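Long-range contacts in beta-glucuronidase (uncultured Clostridium sp., PDB 6U7J), which hydrolyses beta-D-glucuronides as a gut microbial glycoside hydrolase of family 2, and probably reactivates estrogens by removing glucuronic acid from their conjugates: residues 82-87 against 132-136; 222-228 against 268-272. All coordinates share one frame; numbering follows the deposited sequence.

Contact 1. Residues 82-87 against 132-136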
loop_
_atom_site.group_PDB
_atom_site.type_symbol
_atom_site.label_atom_id
_atom_site.label_comp_id
_atom_site.label_asym_id
_atom_site.label_seq_id
_atom_site.Cartn_x
_atom_site.Cartn_y
_atom_site.Cartn_z
ATOM N N LYS B 82 -22.854 32.370 -17.182
ATOM C CA LYS B 82 -24.063 33.086 -17.544
ATOM C C LYS B 82 -25.277 32.464 -16.856
ATOM O O LYS B 82 -25.294 31.263 -16.569
ATOM C CB LYS B 82 -24.228 33.097 -19.065
ATOM C CG LYS B 82 -23.317 34.169 -19.686
ATOM C CD LYS B 82 -23.045 33.978 -21.161
ATOM C CE LYS B 82 -21.913 34.908 -21.624
ATOM N NZ LYS B 82 -20.553 34.464 -21.164
ATOM N N PHE B 83 -26.274 33.299 -16.550
ATOM C CA PHE B 83 -27.531 32.823 -15.986
ATOM C C PHE B 83 -28.695 33.616 -16.564
ATOM O O PHE B 83 -28.526 34.704 -17.119
ATOM C CB PHE B 83 -27.541 32.871 -14.441
ATOM C CG PHE B 83 -27.613 34.254 -13.845
ATOM C CD1 PHE B 83 -26.460 34.959 -13.549
ATOM C CD2 PHE B 83 -28.841 34.827 -13.515
ATOM C CE1 PHE B 83 -26.529 36.212 -12.966
ATOM C CE2 PHE B 83 -28.907 36.083 -12.947
ATOM C CZ PHE B 83 -27.750 36.771 -12.662
ATOM N N ALA B 84 -29.888 33.048 -16.436
ATOM C CA ALA B 84 -31.091 33.615 -17.026
ATOM C C ALA B 84 -32.090 33.990 -15.943
ATOM O O ALA B 84 -32.273 33.243 -14.972
ATOM C CB ALA B 84 -31.737 32.629 -17.998
ATOM N N VAL B 85 -32.716 35.151 -16.094
ATOM C CA VAL B 85 -33.901 35.510 -15.320
ATOM C C VAL B 85 -35.121 35.221 -16.187
ATOM O O VAL B 85 -35.240 35.805 -17.278
ATOM C CB VAL B 85 -33.881 36.983 -14.864
ATOM C CG1 VAL B 85 -35.082 37.268 -13.947
ATOM C CG2 VAL B 85 -32.594 37.314 -14.130
ATOM N N PRO B 86 -36.020 34.339 -15.764
ATOM C CA PRO B 86 -37.217 34.073 -16.559
ATOM C C PRO B 86 -38.140 35.291 -16.603
ATOM O O PRO B 86 -38.140 36.126 -15.693
ATOM C CB PRO B 86 -37.890 32.902 -15.822
ATOM C CG PRO B 86 -36.910 32.463 -14.747
ATOM C CD PRO B 86 -36.038 33.640 -14.470
ATOM N N ARG B 87 -38.913 35.389 -17.696
ATOM C CA ARG B 87 -40.020 36.333 -17.750
ATOM C C ARG B 87 -40.930 36.173 -16.541
ATOM O O ARG B 87 -41.356 37.163 -15.937
ATOM C CB ARG B 87 -40.837 36.131 -19.029
ATOM C CG ARG B 87 -40.332 36.902 -20.224
ATOM C CD ARG B 87 -41.307 36.852 -21.383
ATOM N NE ARG B 87 -41.643 35.483 -21.739
ATOM C CZ ARG B 87 -41.229 34.885 -22.849
ATOM N NH1 ARG B 87 -40.463 35.542 -23.718
ATOM N NH2 ARG B 87 -41.589 33.631 -23.092
ATOM N N ALA B 132 -30.474 42.965 -12.591
ATOM C CA ALA B 132 -30.397 41.862 -13.532
ATOM C C ALA B 132 -31.388 42.083 -14.665
ATOM O O ALA B 132 -32.493 42.591 -14.453
ATOM C CB ALA B 132 -30.673 40.534 -12.829
ATOM N N ASN B 133 -30.983 41.724 -15.872
ATOM C CA ASN B 133 -31.880 41.791 -17.014
ATOM C C ASN B 133 -32.721 40.529 -17.092
ATOM O O ASN B 133 -32.309 39.450 -16.651
ATOM C CB ASN B 133 -31.115 41.947 -18.333
ATOM C CG ASN B 133 -29.817 42.691 -18.172
ATOM O OD1 ASN B 133 -29.784 43.800 -17.633
ATOM N ND2 ASN B 133 -28.726 42.088 -18.648
ATOM N N GLU B 134 -33.899 40.670 -17.688
ATOM C CA GLU B 134 -34.632 39.505 -18.157
ATOM C C GLU B 134 -33.795 38.763 -19.190
ATOM O O GLU B 134 -33.121 39.370 -20.025
ATOM C CB GLU B 134 -35.971 39.934 -18.757
ATOM C CG GLU B 134 -36.882 38.788 -19.140
ATOM C CD GLU B 134 -38.191 39.278 -19.743
ATOM O OE1 GLU B 134 -39.051 39.779 -18.982
ATOM O OE2 GLU B 134 -38.355 39.157 -20.979
ATOM N N GLY B 135 -33.821 37.441 -19.126
ATOM C CA GLY B 135 -32.949 36.678 -19.992
ATOM C C GLY B 135 -31.522 36.631 -19.484
ATOM O O GLY B 135 -31.283 36.598 -18.273
ATOM N N GLU B 136 -30.571 36.671 -20.418
ATOM C CA GLU B 136 -29.180 36.333 -20.146
ATOM C C GLU B 136 -28.463 37.411 -19.336
ATOM O O GLU B 136 -28.607 38.608 -19.599
ATOM C CB GLU B 136 -28.457 36.106 -21.474
ATOM C CG GLU B 136 -26.975 35.934 -21.365
ATOM C CD GLU B 136 -26.438 34.924 -22.363
ATOM O OE1 GLU B 136 -26.902 33.760 -22.351
ATOM O OE2 GLU B 136 -25.550 35.304 -23.158
#

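Contact 2. Residues 222-228 against 268-272. Unlike the reference sequence in segment 222-228: F226 (reference Ser).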
loop_
_atom_site.group_PDB
_atom_site.type_symbol
_atom_site.label_atom_id
_atom_site.label_comp_id
_atom_site.label_asym_id
_atom_site.label_seq_id
_atom_site.Cartn_x
_atom_site.Cartn_y
_atom_site.Cartn_z
ATOM N N ALA B 222 -42.235 44.937 6.084
ATOM C CA ALA B 222 -43.507 45.675 6.199
ATOM C C ALA B 222 -44.169 45.265 7.522
ATOM O O ALA B 222 -45.131 44.488 7.572
ATOM C CB ALA B 222 -44.425 45.420 5.000
ATOM N N GLU B 223 -43.648 45.817 8.626
ATOM C CA GLU B 223 -43.986 45.394 9.989
ATOM C C GLU B 223 -45.402 45.752 10.443
ATOM O O GLU B 223 -45.610 46.049 11.628
ATOM C CB GLU B 223 -43.002 46.013 10.990
ATOM C CG GLU B 223 -41.531 45.908 10.619
ATOM C CD GLU B 223 -40.651 45.514 11.806
ATOM O OE1 GLU B 223 -39.622 44.839 11.576
ATOM O OE2 GLU B 223 -40.984 45.885 12.961
ATOM N N GLU B 224 -46.378 45.751 9.542
ATOM C CA GLU B 224 -47.734 46.174 9.886
ATOM C C GLU B 224 -48.818 45.406 9.156
ATOM O O GLU B 224 -49.958 45.386 9.637
ATOM C CB GLU B 224 -47.934 47.672 9.615
ATOM C CG GLU B 224 -47.581 48.126 8.196
ATOM C CD GLU B 224 -46.089 48.078 7.903
ATOM O OE1 GLU B 224 -45.713 47.993 6.713
ATOM O OE2 GLU B 224 -45.291 48.129 8.866
ATOM N N LYS B 225 -48.529 44.792 8.016
ATOM C CA LYS B 225 -49.498 43.888 7.432
ATOM C C LYS B 225 -49.668 42.671 8.336
ATOM O O LYS B 225 -48.868 42.414 9.242
ATOM C CB LYS B 225 -49.073 43.487 6.022
ATOM C CG LYS B 225 -48.614 44.671 5.173
ATOM C CD LYS B 225 -49.785 45.506 4.670
ATOM C CE LYS B 225 -49.331 46.507 3.600
ATOM N NZ LYS B 225 -49.011 45.855 2.286
ATOM N N PHE B 226 -50.739 41.931 8.091
ATOM C CA PHE B 226 -51.141 40.859 8.986
ATOM C C PHE B 226 -50.327 39.607 8.690
ATOM O O PHE B 226 -49.963 39.346 7.539
ATOM C CB PHE B 226 -52.644 40.586 8.844
ATOM C CG PHE B 226 -53.517 41.796 9.136
ATOM C CD1 PHE B 226 -54.399 41.792 10.209
ATOM C CD2 PHE B 226 -53.453 42.935 8.338
ATOM C CE1 PHE B 226 -55.196 42.903 10.481
ATOM C CE2 PHE B 226 -54.238 44.043 8.604
ATOM C CZ PHE B 226 -55.113 44.027 9.676
ATOM N N ILE B 227 -50.024 38.844 9.740
ATOM C CA ILE B 227 -49.231 37.626 9.631
ATOM C C ILE B 227 -49.979 36.479 10.300
ATOM O O ILE B 227 -50.688 36.672 11.294
ATOM C CB ILE B 227 -47.827 37.804 10.257
ATOM C CG1 ILE B 227 -46.835 36.792 9.663
ATOM C CG2 ILE B 227 -47.889 37.689 11.779
ATOM C CD1 ILE B 227 -45.383 37.135 9.939
ATOM N N LYS B 228 -49.834 35.282 9.729
ATOM C CA LYS B 228 -50.370 34.045 10.283
ATOM C C LYS B 228 -49.210 33.089 10.540
ATOM O O LYS B 228 -48.343 32.905 9.673
ATOM C CB LYS B 228 -51.403 33.403 9.341
ATOM C CG LYS B 228 -52.330 32.371 10.008
ATOM C CD LYS B 228 -53.339 33.026 10.984
ATOM C CE LYS B 228 -54.661 32.246 11.095
ATOM N NZ LYS B 228 -54.676 31.163 12.143
ATOM N N ASP B 268 -44.467 27.581 10.433
ATOM C CA ASP B 268 -45.053 27.750 9.108
ATOM C C ASP B 268 -45.733 29.112 9.054
ATOM O O ASP B 268 -46.720 29.345 9.766
ATOM C CB ASP B 268 -46.041 26.619 8.828
ATOM C CG ASP B 268 -46.477 26.538 7.368
ATOM O OD1 ASP B 268 -45.720 26.940 6.450
ATOM O OD2 ASP B 268 -47.604 26.035 7.146
ATOM N N ILE B 269 -45.210 30.001 8.209
ATOM C CA ILE B 269 -45.502 31.428 8.267
ATOM C C ILE B 269 -46.073 31.887 6.932
ATOM O O ILE B 269 -45.492 31.613 5.871
ATOM C CB ILE B 269 -44.241 32.239 8.610
ATOM C CG1 ILE B 269 -43.574 31.679 9.867
ATOM C CG2 ILE B 269 -44.565 33.717 8.752
ATOM C CD1 ILE B 269 -42.201 32.276 10.158
ATOM N N TYR B 270 -47.190 32.615 6.989
ATOM C CA TYR B 270 -47.800 33.239 5.822
ATOM C C TYR B 270 -47.865 34.747 6.034
ATOM O O TYR B 270 -48.396 35.218 7.044
ATOM C CB TYR B 270 -49.196 32.672 5.563
ATOM C CG TYR B 270 -49.199 31.218 5.130
ATOM C CD1 TYR B 270 -49.141 30.191 6.066
ATOM C CD2 TYR B 270 -49.270 30.878 3.784
ATOM C CE1 TYR B 270 -49.141 28.858 5.668
ATOM C CE2 TYR B 270 -49.279 29.566 3.382
ATOM C CZ TYR B 270 -49.216 28.560 4.324
ATOM O OH TYR B 270 -49.226 27.248 3.903
ATOM N N PHE B 271 -47.328 35.501 5.077
ATOM C CA PHE B 271 -47.210 36.954 5.197
ATOM C C PHE B 271 -47.498 37.541 3.818
ATOM O O PHE B 271 -46.631 37.530 2.936
ATOM C CB PHE B 271 -45.831 37.357 5.717
ATOM C CG PHE B 271 -45.602 38.847 5.784
ATOM C CD1 PHE B 271 -46.204 39.616 6.773
ATOM C CD2 PHE B 271 -44.774 39.478 4.862
ATOM C CE1 PHE B 271 -45.984 40.993 6.846
ATOM C CE2 PHE B 271 -44.548 40.852 4.922
ATOM C CZ PHE B 271 -45.162 41.614 5.913
ATOM N N GLY B 272 -48.719 38.030 3.635
ATOM C CA GLY B 272 -49.111 38.609 2.361
ATOM C C GLY B 272 -49.099 37.575 1.252
ATOM O O GLY B 272 -49.834 36.586 1.282
#

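Contact 1. Residues 82-87 against 132-136
V85 and G135 form the tight centre of this contact, an antiparallel hydrogen-bonded pair in which each residue both gives and receives. G135 N reaches V85 O over 2.8 Å, in the carbonyl plane and on a lone pair, whereas V85 N meets G135 O at 3.0 Å from 29° off that carbonyl plane. A84 CA adds a CA-H...O contact to G135 O at 3.2 Å. On the face of the sheet that V85 occupies, its CG2, anti to the carbonyl carbon, comes 3.3 Å from N133 O and 4.0 Å from A132 CB. The positive phi of G135 (79°) is a backbone shape that glycine takes readily.

The flanks are more exposed. The extended chain of E134 lies across the aliphatic part of R87, its carboxylate doubtfully close to R87 CG and turned 88° from the guanidinium plane; R87 NH2 instead bonds Q273 O of the second subunit. The other end is looser: E136 OE2 comes within 3.5 Å of K82 CD, but K82 NZ stays 5.4 Å from E136 OE2. Strands 76-85 and 135-144 thus pair as antiparallel neighbours in the jelly-roll-like sugar-binding domain of family 2 glycoside hydrolases.

Contact 2. Residues 222-228 against 268-272
I227, I269 and F271 make up the apolar centre, with I227 crossing both of the others at a slant. I227 CD1 lies 3.7 Å from I269 CG2, and CG1 of the same isoleucine is 4.1 Å from F271 CD1. A chi1 of 176° swings the F271 ring away from its own backbone N and toward the turn before strand 227-232. There A222 O meets the ring edge in plane, 3.3 Å from F271 CZ, and A222 CB touches the same atom; K225 O also approaches the edge.

Beyond this centre K228 and Y270 exchange two nearly straight backbone hydrogen bonds, K228 N to Y270 O at 3.0 Å and Y270 N to K228 O at 2.9 Å. On the opposite face from I227 their side chains start side by side and then diverge, the lysine to a salt bridge with E241 and the tyrosine to a ring stack with H275. Strands 227-232 and 265-271 are the two inner strands of a four-stranded antiparallel sheet, whose apolar face packs against I218 of strand 211-220 and I198 of strand 198-208, consistent with the immunoglobulin-like beta-sandwich domain of family 2 glycoside hydrolases.

Both contacts join antiparallel strands where one runs into or out of a loop, yet they share no element: contact 1 belongs to the sugar-binding domain, contact 2 to the following family 2 beta domain, with nearest atoms about 19 Å apart. Each mixes buried and exposed residues, and each is tied by one hydrogen-bonded pair. Contact 1 adds little apolar side-chain contact to that pair and lies beside a second subunit that receives its arginine. Contact 2 adds a cluster of aliphatic and aromatic side chains between two layers of strands; its lysines form salt bridges within their own chain, and no other subunit touches its segments.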